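Local coordinates for phosphoacetylglucosamine mutase (Aspergillus lentulus, PDB 5O9X), which interconverts the 6-phosphate and 1-phosphate of N-acetylglucosamine, a step on the route to UDP-N-acetylglucosamine, at residues Arg33-Leu38 with Pro72-Gly77; Met65-His70 with Asp133-Gly138; Pro457-Arg462 with Glu524-Ala529. The protein carries 1 engineered substitution. One frame throughout, in Å; residues are numbered along the deposited sequence.

Contact 1 (Arg33-Leu38 with Pro72-Gly77). Unlike the reference sequence in segment 33-38: K35 (reference Arg). With G16 (1,6-di-O-phosphono-alpha-D-glucopyranose), chain B.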
ATOM      1  N   ARG A  33      12.915  -2.289   7.124  1.00 19.35           N
ATOM      2  CA  ARG A  33      13.231  -1.168   6.273  1.00 21.30           C
ATOM      3  C   ARG A  33      14.238  -0.264   6.972  1.00 20.36           C
ATOM      4  O   ARG A  33      14.041   0.110   8.127  1.00 22.64           O
ATOM      5  CB  ARG A  33      11.909  -0.387   6.031  1.00 21.18           C
ATOM      6  CG  ARG A  33      12.048   0.541   4.850  1.00 22.93           C
ATOM      7  CD  ARG A  33      10.665   1.113   4.552  1.00 20.46           C
ATOM      8  NE  ARG A  33       9.695   0.177   3.974  1.00 19.85           N
ATOM      9  CZ  ARG A  33       8.468   0.629   3.537  1.00 19.00           C
ATOM     10  NH1 ARG A  33       8.210   1.972   3.511  1.00 15.57           N
ATOM     11  NH2 ARG A  33       7.556  -0.195   2.990  1.00 17.11           N
ATOM     12  N   MET A  34      15.302   0.113   6.290  1.00 20.45           N
ATOM     13  CA  MET A  34      16.373   0.848   6.925  1.00 21.93           C
ATOM     14  C   MET A  34      17.372   1.279   5.873  1.00 23.62           C
ATOM     15  O   MET A  34      17.207   0.918   4.687  1.00 19.92           O
ATOM     16  CB  MET A  34      17.083  -0.054   7.964  1.00 19.97           C
ATOM     17  CG  MET A  34      17.783  -1.240   7.336  1.00 23.61           C
ATOM     18  SD  MET A  34      18.023  -2.601   8.500  1.00 26.32           S
ATOM     19  CE  MET A  34      16.397  -3.295   8.813  1.00 23.89           C
ATOM     20  N   LYS A  35      18.431   1.990   6.301  1.00 21.68           N
ATOM     21  CA  LYS A  35      19.517   2.330   5.371  1.00 23.37           C
ATOM     22  C   LYS A  35      20.071   1.034   4.770  1.00 21.28           C
ATOM     23  O   LYS A  35      20.307   0.056   5.493  1.00 19.60           O
ATOM     24  CB  LYS A  35      20.617   3.242   6.002  1.00 26.97           C
ATOM     25  CG  LYS A  35      21.382   4.031   4.961  1.00 30.89           C
ATOM     26  CD  LYS A  35      22.352   5.008   5.610  1.00 36.79           C
ATOM     27  CE  LYS A  35      23.531   5.331   4.686  1.00 39.37           C
ATOM     28  NZ  LYS A  35      24.107   6.631   5.159  1.00 46.66           N
ATOM     29  N   ALA A  36      20.279   1.038   3.445  1.00 18.84           N
ATOM     30  CA  ALA A  36      20.522  -0.211   2.686  1.00 20.17           C
ATOM     31  C   ALA A  36      21.821  -0.876   3.121  1.00 21.19           C
ATOM     32  O   ALA A  36      21.937  -2.100   3.016  1.00 20.93           O
ATOM     33  CB  ALA A  36      20.552   0.045   1.196  1.00 21.33           C
ATOM     34  N   ASP A  37      22.790  -0.084   3.637  1.00 22.97           N
ATOM     35  CA  ASP A  37      24.075  -0.743   4.071  1.00 25.27           C
ATOM     36  C   ASP A  37      23.912  -1.622   5.328  1.00 28.11           C
ATOM     37  O   ASP A  37      24.827  -2.386   5.669  1.00 28.23           O
ATOM     38  CB  ASP A  37      25.254   0.239   4.216  1.00 28.64           C
ATOM     39  CG  ASP A  37      24.979   1.367   5.215  1.00 36.00           C
ATOM     40  OD1 ASP A  37      23.915   1.369   5.911  1.00 36.41           O
ATOM     41  OD2 ASP A  37      25.839   2.276   5.297  1.00 39.19           O
ATOM     42  N   LEU A  38      22.764  -1.529   6.000  1.00 23.26           N
ATOM     43  CA  LEU A  38      22.464  -2.365   7.169  1.00 22.75           C
ATOM     44  C   LEU A  38      21.774  -3.675   6.867  1.00 24.63           C
ATOM     45  O   LEU A  38      21.600  -4.516   7.782  1.00 26.43           O
ATOM     46  CB  LEU A  38      21.599  -1.623   8.170  1.00 24.01           C
ATOM     47  CG  LEU A  38      22.184  -0.332   8.728  1.00 25.52           C
ATOM     48  CD1 LEU A  38      21.167   0.433   9.602  1.00 24.41           C
ATOM     49  CD2 LEU A  38      23.551  -0.564   9.427  1.00 23.69           C
ATOM     50  N   PRO A  72      13.268   7.455   1.205  1.00 18.25           N
ATOM     51  CA  PRO A  72      14.310   8.057   0.337  1.00 17.80           C
ATOM     52  C   PRO A  72      15.183   6.920  -0.269  1.00 15.65           C
ATOM     53  O   PRO A  72      15.220   5.766   0.257  1.00 16.74           O
ATOM     54  CB  PRO A  72      15.140   8.941   1.334  1.00 17.28           C
ATOM     55  CG  PRO A  72      14.107   9.293   2.443  1.00 19.27           C
ATOM     56  CD  PRO A  72      13.341   7.983   2.625  1.00 18.20           C
ATOM     57  N   ALA A  73      15.836   7.242  -1.388  1.00 15.64           N
ATOM     58  CA  ALA A  73      16.641   6.294  -2.198  1.00 15.29           C
ATOM     59  C   ALA A  73      17.698   5.524  -1.408  1.00 17.91           C
ATOM     60  O   ALA A  73      18.000   4.389  -1.818  1.00 20.65           O
ATOM     61  CB  ALA A  73      17.330   7.061  -3.364  1.00 15.99           C
ATOM     62  N   GLU A  74      18.264   6.089  -0.315  1.00 16.86           N
ATOM     63  CA  GLU A  74      19.360   5.401   0.391  1.00 18.17           C
ATOM     64  C   GLU A  74      18.820   4.200   1.189  1.00 17.99           C
ATOM     65  O   GLU A  74      19.586   3.340   1.648  1.00 17.30           O
ATOM     66  CB  GLU A  74      20.052   6.345   1.399  1.00 21.19           C
ATOM     67  CG  GLU A  74      19.127   6.720   2.577  1.00 26.04           C
ATOM     68  CD  GLU A  74      19.789   7.646   3.620  1.00 38.25           C
ATOM     69  OE1 GLU A  74      21.027   7.838   3.581  1.00 40.65           O
ATOM     70  OE2 GLU A  74      19.054   8.162   4.483  1.00 37.69           O
ATOM     71  N   ASP A  75      17.512   4.114   1.355  1.00 15.97           N
ATOM     72  CA  ASP A  75      16.927   2.962   2.124  1.00 15.61           C
ATOM     73  C   ASP A  75      16.624   1.778   1.202  1.00 17.64           C
ATOM     74  O   ASP A  75      16.517   1.906  -0.030  1.00 16.89           O
ATOM     75  CB  ASP A  75      15.616   3.352   2.810  1.00 16.67           C
ATOM     76  CG  ASP A  75      15.815   4.325   3.987  1.00 20.02           C
ATOM     77  OD1 ASP A  75      16.985   4.554   4.413  1.00 19.14           O
ATOM     78  OD2 ASP A  75      14.797   4.847   4.515  1.00 19.93           O
ATOM     79  N   ASN A  76      16.451   0.597   1.797  1.00 15.99           N
ATOM     80  CA  ASN A  76      15.800  -0.493   1.127  1.00 15.62           C
ATOM     81  C   ASN A  76      15.084  -1.317   2.187  1.00 15.78           C
ATOM     82  O   ASN A  76      15.017  -0.888   3.382  1.00 16.54           O
ATOM     83  CB  ASN A  76      16.765  -1.334   0.234  1.00 14.06           C
ATOM     84  CG  ASN A  76      16.051  -1.860  -1.022  1.00 14.35           C
ATOM     85  OD1 ASN A  76      14.824  -2.018  -0.994  1.00 14.67           O
ATOM     86  ND2 ASN A  76      16.798  -2.084  -2.161  1.00 14.21           N
ATOM     87  N   GLY A  77      14.461  -2.401   1.788  1.00 16.62           N
ATOM     88  CA  GLY A  77      13.688  -3.164   2.747  1.00 17.16           C
ATOM     89  C   GLY A  77      13.192  -4.411   2.116  1.00 19.44           C
ATOM     90  O   GLY A  77      13.397  -4.685   0.918  1.00 17.65           O
TER
HETATM   91  C1  G16 B 601       3.893   1.751   4.405  1.00 19.76           C
HETATM   92  C2  G16 B 601       2.629   0.953   4.713  1.00 27.33           C
HETATM   93  C3  G16 B 601       1.405   1.916   4.833  1.00 24.16           C
HETATM   94  C4  G16 B 601       1.589   3.030   5.848  1.00 22.73           C
HETATM   95  C5  G16 B 601       2.858   3.791   5.484  1.00 22.52           C
HETATM   96  C6  G16 B 601       3.349   4.746   6.546  1.00 20.51           C
HETATM   97  O1  G16 B 601       3.736   2.396   3.138  1.00 20.16           O
HETATM   98  O2  G16 B 601       2.354  -0.111   3.752  1.00 31.53           O
HETATM   99  O3  G16 B 601       0.302   1.132   5.058  1.00 27.54           O
HETATM  100  O4  G16 B 601       0.482   4.034   5.893  1.00 22.37           O
HETATM  101  O5  G16 B 601       4.004   2.910   5.404  1.00 20.78           O
HETATM  102  O6  G16 B 601       3.618   3.933   7.776  1.00 16.99           O
HETATM  103  P   G16 B 601       4.267   4.671   9.066  1.00 16.36           P
HETATM  104  O1P G16 B 601       3.429   5.930   9.389  1.00 15.51           O
HETATM  105  O2P G16 B 601       5.698   5.120   8.683  1.00 16.18           O
HETATM  106  O3P G16 B 601       4.379   3.636  10.206  1.00 18.19           O
HETATM  107  P'  G16 B 601       4.741   2.126   1.872  1.00 18.22           P
HETATM  108  O1X G16 B 601       5.165   0.633   1.915  1.00 17.73           O
HETATM  109  O2X G16 B 601       6.037   2.958   2.136  1.00 17.83           O
HETATM  110  O3X G16 B 601       4.094   2.663   0.642  1.00 18.11           O
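M34 and N76 face each other as an antiparallel hydrogen-bonded pair: M34 N gives its proton to N76 O at 3.1 Å, and N76 N returns one to M34 O at 3.0 Å. Next to them the R33 side chain leaves the strand with CG anti to the backbone N (chi1 -163°), then bends at chi3 and offers its guanidinium edge-on to G16. R33 NH2 donates to G16 O1X at 2.7 Å and R33 NH1 to G16 O2X at 2.8 Å, a bidentate grip on one phosphate, with NH1 also held by N71. A third backbone bond, A36 N to E74 O at 3.0 Å, closes the end of the pairing where strand 33-35 passes into a 3-10 turn. Beyond it the side chains of K35 and E74 cross obliquely at the surface; K35 NZ stays 3.7 Å from E74 OE1, a long salt bridge, while the methylenes of K35 pass beside the same oxygen. D75 leans its CB and carboxylate over the M34 carbonyl; OD1 comes near K35 N without bonding to it, while OD2 bonds to N71 ND2. A36 CB lies against E74 O and 4.1 Å from N76 CB. R33 and G77 form a non-hydrogen-bonded pair, R33 CA 4.1 Å from G77 CA, as K35 and D75 do on the other side of M34-N76. An edge strand of the alpha/beta domain I sheet, paired antiparallel with its neighbour, thus carries a phosphate-binding arginine into the phosphohexomutase active site.

Contact 2 (Met65-His70 with Asp133-Gly138). Engineered in segment 65-70: A69 (natural residue Ser). With G16 (1,6-di-O-phosphono-alpha-D-glucopyranose), chain B.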
ATOM      1  N   MET A  65       9.430  -9.048  -1.774  1.00 17.60           N
ATOM      2  CA  MET A  65       9.624  -7.834  -2.584  1.00 20.23           C
ATOM      3  C   MET A  65      10.731  -7.032  -1.909  1.00 17.88           C
ATOM      4  O   MET A  65      10.617  -6.737  -0.695  1.00 19.26           O
ATOM      5  CB  MET A  65       8.331  -6.995  -2.578  1.00 21.93           C
ATOM      6  CG  MET A  65       8.443  -5.695  -3.403  1.00 19.79           C
ATOM      7  SD  MET A  65       8.610  -6.040  -5.165  1.00 21.43           S
ATOM      8  CE  MET A  65       9.070  -4.404  -5.709  1.00 17.33           C
ATOM      9  N   VAL A  66      11.777  -6.683  -2.647  1.00 18.88           N
ATOM     10  CA  VAL A  66      12.863  -5.907  -2.059  1.00 18.16           C
ATOM     11  C   VAL A  66      12.605  -4.418  -2.451  1.00 18.46           C
ATOM     12  O   VAL A  66      12.752  -4.049  -3.604  1.00 16.52           O
ATOM     13  CB  VAL A  66      14.238  -6.369  -2.546  1.00 19.50           C
ATOM     14  CG1 VAL A  66      15.356  -5.462  -1.943  1.00 17.89           C
ATOM     15  CG2 VAL A  66      14.400  -7.874  -2.159  1.00 20.53           C
ATOM     16  N   THR A  67      12.162  -3.611  -1.472  1.00 16.72           N
ATOM     17  CA  THR A  67      11.843  -2.249  -1.734  1.00 17.59           C
ATOM     18  C   THR A  67      11.748  -1.573  -0.361  1.00 16.54           C
ATOM     19  O   THR A  67      11.430  -2.204   0.647  1.00 16.56           O
ATOM     20  CB  THR A  67      10.423  -2.122  -2.472  1.00 17.19           C
ATOM     21  OG1 THR A  67      10.185  -0.747  -2.715  1.00 18.27           O
ATOM     22  CG2 THR A  67       9.234  -2.641  -1.601  1.00 17.01           C
ATOM     23  N   ALA A  68      12.025  -0.284  -0.357  1.00 17.77           N
ATOM     24  CA  ALA A  68      11.600   0.606   0.737  1.00 17.00           C
ATOM     25  C   ALA A  68      10.486   1.602   0.293  1.00 18.25           C
ATOM     26  O   ALA A  68      10.212   2.553   1.030  1.00 16.66           O
ATOM     27  CB  ALA A  68      12.798   1.323   1.381  1.00 15.13           C
ATOM     28  N   ALA A  69       9.839   1.354  -0.879  1.00 19.81           N
ATOM     29  CA  ALA A  69       8.498   2.009  -1.223  1.00 18.89           C
ATOM     30  C   ALA A  69       8.554   3.558  -1.234  1.00 20.41           C
ATOM     31  O   ALA A  69       9.244   4.103  -2.093  1.00 20.08           O
ATOM     32  CB  ALA A  69       7.457   1.505  -0.241  1.00 21.06           C
ATOM     33  N   HIS A  70       7.933   4.282  -0.260  1.00 18.36           N
ATOM     34  CA  HIS A  70       7.947   5.750  -0.257  1.00 16.42           C
ATOM     35  C   HIS A  70       9.268   6.340   0.280  1.00 17.32           C
ATOM     36  O   HIS A  70       9.515   7.568   0.124  1.00 19.56           O
ATOM     37  CB  HIS A  70       6.792   6.337   0.652  1.00 17.57           C
ATOM     38  CG  HIS A  70       7.129   6.407   2.099  1.00 17.74           C
ATOM     39  ND1 HIS A  70       6.913   5.334   2.961  1.00 19.16           N
ATOM     40  CD2 HIS A  70       7.679   7.391   2.854  1.00 16.85           C
ATOM     41  CE1 HIS A  70       7.306   5.672   4.180  1.00 19.14           C
ATOM     42  NE2 HIS A  70       7.774   6.915   4.135  1.00 17.13           N
ATOM     43  N   ASP A 133      12.379  -3.156  -6.648  1.00 16.00           N
ATOM     44  CA  ASP A 133      12.168  -1.888  -7.352  1.00 16.26           C
ATOM     45  C   ASP A 133      13.590  -1.456  -7.889  1.00 16.05           C
ATOM     46  O   ASP A 133      14.493  -2.294  -7.943  1.00 16.09           O
ATOM     47  CB  ASP A 133      11.486  -0.823  -6.428  1.00 15.02           C
ATOM     48  CG  ASP A 133      12.364  -0.403  -5.266  1.00 17.30           C
ATOM     49  OD1 ASP A 133      13.572  -0.786  -5.215  1.00 15.67           O
ATOM     50  OD2 ASP A 133      11.842   0.344  -4.365  1.00 18.95           O
ATOM     51  N   THR A 134      13.764  -0.175  -8.251  1.00 15.95           N
ATOM     52  CA  THR A 134      14.935   0.283  -8.979  1.00 16.88           C
ATOM     53  C   THR A 134      16.115   0.670  -8.077  1.00 16.27           C
ATOM     54  O   THR A 134      17.119   1.165  -8.603  1.00 15.73           O
ATOM     55  CB  THR A 134      14.604   1.474  -9.916  1.00 15.56           C
ATOM     56  OG1 THR A 134      13.994   2.532  -9.129  1.00 17.20           O
ATOM     57  CG2 THR A 134      13.668   1.019 -11.068  1.00 17.05           C
ATOM     58  N   ARG A 135      15.947   0.508  -6.738  1.00 14.94           N
ATOM     59  CA  ARG A 135      16.886   1.076  -5.793  1.00 15.08           C
ATOM     60  C   ARG A 135      18.332   0.504  -6.056  1.00 15.90           C
ATOM     61  O   ARG A 135      18.460  -0.617  -6.496  1.00 16.51           O
ATOM     62  CB  ARG A 135      16.478   0.778  -4.342  1.00 13.72           C
ATOM     63  CG  ARG A 135      15.284   1.676  -3.833  1.00 11.99           C
ATOM     64  CD  ARG A 135      14.632   1.066  -2.588  1.00 12.32           C
ATOM     65  NE  ARG A 135      13.370   1.850  -2.455  1.00 13.15           N
ATOM     66  CZ  ARG A 135      13.341   3.036  -1.830  1.00 13.84           C
ATOM     67  NH1 ARG A 135      14.428   3.523  -1.162  1.00 12.64           N
ATOM     68  NH2 ARG A 135      12.215   3.756  -1.840  1.00 13.73           N
ATOM     69  N   ALA A 136      19.356   1.295  -5.776  1.00 14.93           N
ATOM     70  CA  ALA A 136      20.733   0.920  -6.188  1.00 17.34           C
ATOM     71  C   ALA A 136      21.177  -0.354  -5.484  1.00 18.28           C
ATOM     72  O   ALA A 136      21.887  -1.209  -6.084  1.00 18.85           O
ATOM     73  CB  ALA A 136      21.663   2.021  -5.833  1.00 16.85           C
ATOM     74  N   SER A 137      20.763  -0.495  -4.233  1.00 16.84           N
ATOM     75  CA  SER A 137      21.126  -1.704  -3.448  1.00 17.24           C
ATOM     76  C   SER A 137      20.376  -2.960  -3.788  1.00 17.03           C
ATOM     77  O   SER A 137      20.679  -4.025  -3.202  1.00 17.66           O
ATOM     78  CB  SER A 137      20.883  -1.456  -1.938  1.00 17.14           C
ATOM     79  OG  SER A 137      19.526  -1.045  -1.693  1.00 17.24           O
ATOM     80  N   GLY A 138      19.361  -2.913  -4.651  1.00 16.25           N
ATOM     81  CA  GLY A 138      18.557  -4.109  -4.819  1.00 14.98           C
ATOM     82  C   GLY A 138      19.255  -5.349  -5.366  1.00 17.23           C
ATOM     83  O   GLY A 138      18.978  -6.494  -4.935  1.00 16.93           O
TER
HETATM   84  C1  G16 B 601       3.893   1.751   4.405  1.00 19.76           C
HETATM   85  C2  G16 B 601       2.629   0.953   4.713  1.00 27.33           C
HETATM   86  C3  G16 B 601       1.405   1.916   4.833  1.00 24.16           C
HETATM   87  C4  G16 B 601       1.589   3.030   5.848  1.00 22.73           C
HETATM   88  C5  G16 B 601       2.858   3.791   5.484  1.00 22.52           C
HETATM   89  C6  G16 B 601       3.349   4.746   6.546  1.00 20.51           C
HETATM   90  O1  G16 B 601       3.736   2.396   3.138  1.00 20.16           O
HETATM   91  O2  G16 B 601       2.354  -0.111   3.752  1.00 31.53           O
HETATM   92  O3  G16 B 601       0.302   1.132   5.058  1.00 27.54           O
HETATM   93  O4  G16 B 601       0.482   4.034   5.893  1.00 22.37           O
HETATM   94  O5  G16 B 601       4.004   2.910   5.404  1.00 20.78           O
HETATM   95  O6  G16 B 601       3.618   3.933   7.776  1.00 16.99           O
HETATM   96  P   G16 B 601       4.267   4.671   9.066  1.00 16.36           P
HETATM   97  O1P G16 B 601       3.429   5.930   9.389  1.00 15.51           O
HETATM   98  O2P G16 B 601       5.698   5.120   8.683  1.00 16.18           O
HETATM   99  O3P G16 B 601       4.379   3.636  10.206  1.00 18.19           O
HETATM  100  P'  G16 B 601       4.741   2.126   1.872  1.00 18.22           P
HETATM  101  O1X G16 B 601       5.165   0.633   1.915  1.00 17.73           O
HETATM  102  O2X G16 B 601       6.037   2.958   2.136  1.00 17.83           O
HETATM  103  O3X G16 B 601       4.094   2.663   0.642  1.00 18.11           O
HETATM  104  O   HOH W   1      15.416  -2.750  -4.499  1.00 18.18           O
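T67 OG1 donates to D133 OD2 at 2.6 Å, reaching the carboxylate from above its plane, within two loops that leave neighbouring parallel strands of the domain I alpha/beta sheet. The same oxygen uses its syn lone pair in a salt bridge with R135, D133 OD2 accepting from R135 NE at 2.9 Å, so one carboxylate atom takes two donors. Each loop also folds on itself: T67 OG1 accepts from A69 N in an ST turn, and D133 OD1 accepts from R135 N in an Asx turn. Between the backbones D133 N bonds to V66 O at 3.2 Å, and a water lies within bonding distance of both V66 O and D133 OD1. A68 sets its CB over the centre of one face of the R135 guanidinium, 3.6 Å above the plane. R135 NH2 makes a weak bond to A69 O and a further one to N71 O, while NH1 holds the carbonyls of P72 and D75. This framework shapes the loop carrying A69, an engineered residue that is serine in the natural enzyme, beside the 1-phosphate of G16 (P'). H70 meets that phosphate at its ring edge, where H70 ND1 donates to G16 O2X at 2.7 Å.

Contact 3 (Pro457-Arg462 with Glu524-Ala529)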
ATOM      1  N   PRO A 457      -8.438  22.049   6.719  1.00 17.92           N
ATOM      2  CA  PRO A 457      -6.996  22.329   6.616  1.00 17.81           C
ATOM      3  C   PRO A 457      -6.258  21.379   7.541  1.00 18.20           C
ATOM      4  O   PRO A 457      -6.695  21.174   8.687  1.00 18.01           O
ATOM      5  CB  PRO A 457      -6.894  23.790   7.107  1.00 18.10           C
ATOM      6  CG  PRO A 457      -8.199  24.401   6.486  1.00 17.51           C
ATOM      7  CD  PRO A 457      -9.239  23.299   6.795  1.00 18.47           C
ATOM      8  N   SER A 458      -5.196  20.756   7.029  1.00 16.48           N
ATOM      9  CA  SER A 458      -4.438  19.799   7.852  1.00 16.09           C
ATOM     10  C   SER A 458      -2.950  19.929   7.624  1.00 15.58           C
ATOM     11  O   SER A 458      -2.479  20.626   6.678  1.00 15.87           O
ATOM     12  CB  SER A 458      -4.898  18.369   7.530  1.00 16.26           C
ATOM     13  OG  SER A 458      -4.485  18.001   6.219  1.00 16.05           O
ATOM     14  N   ARG A 459      -2.189  19.217   8.447  1.00 14.75           N
ATOM     15  CA  ARG A 459      -0.735  19.384   8.409  1.00 17.53           C
ATOM     16  C   ARG A 459      -0.098  18.147   8.973  1.00 16.34           C
ATOM     17  O   ARG A 459      -0.573  17.644   9.987  1.00 17.74           O
ATOM     18  CB  ARG A 459      -0.354  20.650   9.271  1.00 18.27           C
ATOM     19  CG  ARG A 459       1.134  20.835   9.513  1.00 25.27           C
ATOM     20  CD  ARG A 459       1.919  21.285   8.324  1.00 27.14           C
ATOM     21  NE  ARG A 459       1.280  22.475   7.670  1.00 37.07           N
ATOM     22  CZ  ARG A 459       1.898  23.287   6.815  1.00 43.35           C
ATOM     23  NH1 ARG A 459       3.184  23.085   6.546  1.00 48.77           N
ATOM     24  NH2 ARG A 459       1.252  24.295   6.221  1.00 39.60           N
ATOM     25  N   LEU A 460       0.962  17.660   8.309  1.00 16.20           N
ATOM     26  CA  LEU A 460       1.828  16.588   8.873  1.00 15.25           C
ATOM     27  C   LEU A 460       3.158  17.173   9.271  1.00 15.19           C
ATOM     28  O   LEU A 460       3.703  18.026   8.530  1.00 15.53           O
ATOM     29  CB  LEU A 460       2.092  15.475   7.823  1.00 14.77           C
ATOM     30  CG  LEU A 460       0.876  14.522   7.579  1.00 16.15           C
ATOM     31  CD1 LEU A 460       0.975  13.766   6.248  1.00 15.18           C
ATOM     32  CD2 LEU A 460       0.603  13.527   8.749  1.00 13.63           C
ATOM     33  N   VAL A 461       3.708  16.758  10.418  1.00 14.09           N
ATOM     34  CA  VAL A 461       5.094  17.160  10.799  1.00 13.70           C
ATOM     35  C   VAL A 461       5.854  15.917  11.190  1.00 15.28           C
ATOM     36  O   VAL A 461       5.360  15.139  12.051  1.00 13.79           O
ATOM     37  CB  VAL A 461       5.091  18.086  12.047  1.00 15.00           C
ATOM     38  CG1 VAL A 461       6.549  18.592  12.386  1.00 16.53           C
ATOM     39  CG2 VAL A 461       4.189  19.265  11.816  1.00 16.23           C
ATOM     40  N   ARG A 462       7.053  15.746  10.611  1.00 15.03           N
ATOM     41  CA  ARG A 462       7.851  14.563  10.885  1.00 18.23           C
ATOM     42  C   ARG A 462       8.819  15.023  11.961  1.00 17.78           C
ATOM     43  O   ARG A 462       9.567  15.984  11.732  1.00 16.55           O
ATOM     44  CB  ARG A 462       8.623  14.132   9.614  1.00 18.21           C
ATOM     45  CG  ARG A 462       9.449  12.819   9.657  1.00 19.96           C
ATOM     46  CD  ARG A 462      10.292  12.767   8.356  1.00 19.98           C
ATOM     47  NE  ARG A 462      11.082  11.543   8.233  1.00 22.64           N
ATOM     48  CZ  ARG A 462      12.228  11.384   8.914  1.00 24.63           C
ATOM     49  NH1 ARG A 462      12.677  12.378   9.681  1.00 22.40           N
ATOM     50  NH2 ARG A 462      12.905  10.261   8.812  1.00 23.15           N
ATOM     51  N   GLU A 524      -5.175  27.801  12.298  1.00 18.59           N
ATOM     52  CA  GLU A 524      -5.398  26.883  13.429  1.00 19.61           C
ATOM     53  C   GLU A 524      -4.698  25.557  13.231  1.00 17.69           C
ATOM     54  O   GLU A 524      -4.083  25.027  14.196  1.00 18.23           O
ATOM     55  CB  GLU A 524      -6.874  26.640  13.654  1.00 18.56           C
ATOM     56  CG  GLU A 524      -7.595  27.849  14.310  1.00 22.05           C
ATOM     57  CD  GLU A 524      -9.095  27.645  14.269  1.00 23.05           C
ATOM     58  OE1 GLU A 524      -9.658  27.574  13.112  1.00 23.92           O
ATOM     59  OE2 GLU A 524      -9.673  27.429  15.346  1.00 22.35           O
ATOM     60  N   ALA A 525      -4.826  24.981  12.039  1.00 16.24           N
ATOM     61  CA  ALA A 525      -4.217  23.634  11.861  1.00 16.33           C
ATOM     62  C   ALA A 525      -2.702  23.739  11.978  1.00 17.09           C
ATOM     63  O   ALA A 525      -2.072  22.850  12.532  1.00 16.16           O
ATOM     64  CB  ALA A 525      -4.581  23.038  10.516  1.00 15.15           C
ATOM     65  N   ASP A 526      -2.089  24.787  11.388  1.00 16.42           N
ATOM     66  CA  ASP A 526      -0.637  24.907  11.468  1.00 19.18           C
ATOM     67  C   ASP A 526      -0.170  25.158  12.906  1.00 19.82           C
ATOM     68  O   ASP A 526       0.877  24.646  13.331  1.00 20.86           O
ATOM     69  CB  ASP A 526      -0.205  26.107  10.578  1.00 21.30           C
ATOM     70  CG  ASP A 526      -0.262  25.750   9.055  1.00 25.37           C
ATOM     71  OD1 ASP A 526      -0.378  24.569   8.729  1.00 27.17           O
ATOM     72  OD2 ASP A 526      -0.182  26.626   8.211  1.00 26.31           O
ATOM     73  N   ASP A 527      -0.951  25.954  13.637  1.00 17.68           N
ATOM     74  CA  ASP A 527      -0.571  26.246  15.036  1.00 18.29           C
ATOM     75  C   ASP A 527      -0.660  24.996  15.904  1.00 17.04           C
ATOM     76  O   ASP A 527       0.243  24.681  16.683  1.00 16.77           O
ATOM     77  CB  ASP A 527      -1.522  27.307  15.582  1.00 15.33           C
ATOM     78  CG  ASP A 527      -1.030  27.935  16.891  1.00 19.91           C
ATOM     79  OD1 ASP A 527       0.204  28.083  16.991  1.00 18.41           O
ATOM     80  OD2 ASP A 527      -1.896  28.267  17.768  1.00 20.15           O
ATOM     81  N   LEU A 528      -1.740  24.240  15.719  1.00 13.47           N
ATOM     82  CA  LEU A 528      -1.936  23.018  16.502  1.00 13.90           C
ATOM     83  C   LEU A 528      -0.809  22.036  16.175  1.00 14.58           C
ATOM     84  O   LEU A 528      -0.181  21.463  17.089  1.00 15.56           O
ATOM     85  CB  LEU A 528      -3.325  22.419  16.173  1.00 14.50           C
ATOM     86  CG  LEU A 528      -3.623  21.075  16.870  1.00 13.02           C
ATOM     87  CD1 LEU A 528      -3.436  21.020  18.401  1.00 13.51           C
ATOM     88  CD2 LEU A 528      -5.120  20.724  16.493  1.00 14.12           C
ATOM     89  N   ALA A 529      -0.497  21.874  14.893  1.00 15.65           N
ATOM     90  CA  ALA A 529       0.539  20.895  14.497  1.00 15.04           C
ATOM     91  C   ALA A 529       1.891  21.306  15.094  1.00 15.34           C
ATOM     92  O   ALA A 529       2.612  20.454  15.588  1.00 14.23           O
ATOM     93  CB  ALA A 529       0.685  20.874  12.975  1.00 16.06           C
TER
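R459 and D526 supply the polar part of this contact, a salt bridge between a strand and the helix packed on it. R459 NE lies 2.9 Å from D526 OD1, but the hydrogen bond within the bridge is weak, its angle at the hydrogen only 124°. The two flat groups stand steeply to one another, their planes 79° apart, so the carboxylate does not meet the guanidinium as a flat two-pronged pair; R459 NH2 comes to 3.0 Å of that same D526 OD1. The arginine starts with CG anti to the backbone N and then bends at both chi2 and chi3, which curls its NE round to D526 OD1. R522, one turn earlier on the helix, is a second cationic partner of D526 OD1 and also bonds to S458 O.

The packing rests on two alanines one helical turn apart. A529 CB sits against the aliphatic stem of R459, 3.5 Å from R459 CG, and touches V461 CG2 at 4.0 Å. A525 CB packs on P457 CB at 4.2 Å and also lies 3.4 Å from P457 O, a van der Waals contact. These small residues let the backbones approach closely, the S458 and A525 CA atoms being 5.6 Å apart.

The axes of strand 458-462 and of helical segment 524-529 run 25° apart and approach to 7.3 Å. Strand 458-463 forms one edge of the antiparallel three-stranded sheet of the C-terminal domain, bonded to strand 513-518; helix 522-539 covers one face of that sheet, where A529 and L528 also touch A517.

How the contacts relate
Following the chain from the N terminus, contact 1 closes the first loop, bringing 33-38 onto 72-77 across helix 40-56 and strand 61-66. Contact 2 opens inside that loop, at 65-70, and closes beyond it at 133-138, so the two cross. They touch, their centres 8 Å apart, and strands 75-81 and 61-66 are sheet neighbours; together they tie the edge strand 32-35 to the loop after strand 127-132, and both reach the bound G16. Contact 3 follows in series, closing a later loop within the C-terminal domain. Its centre lies about 28 Å from that of contact 1 and 31 Å from that of contact 2, and it touches neither.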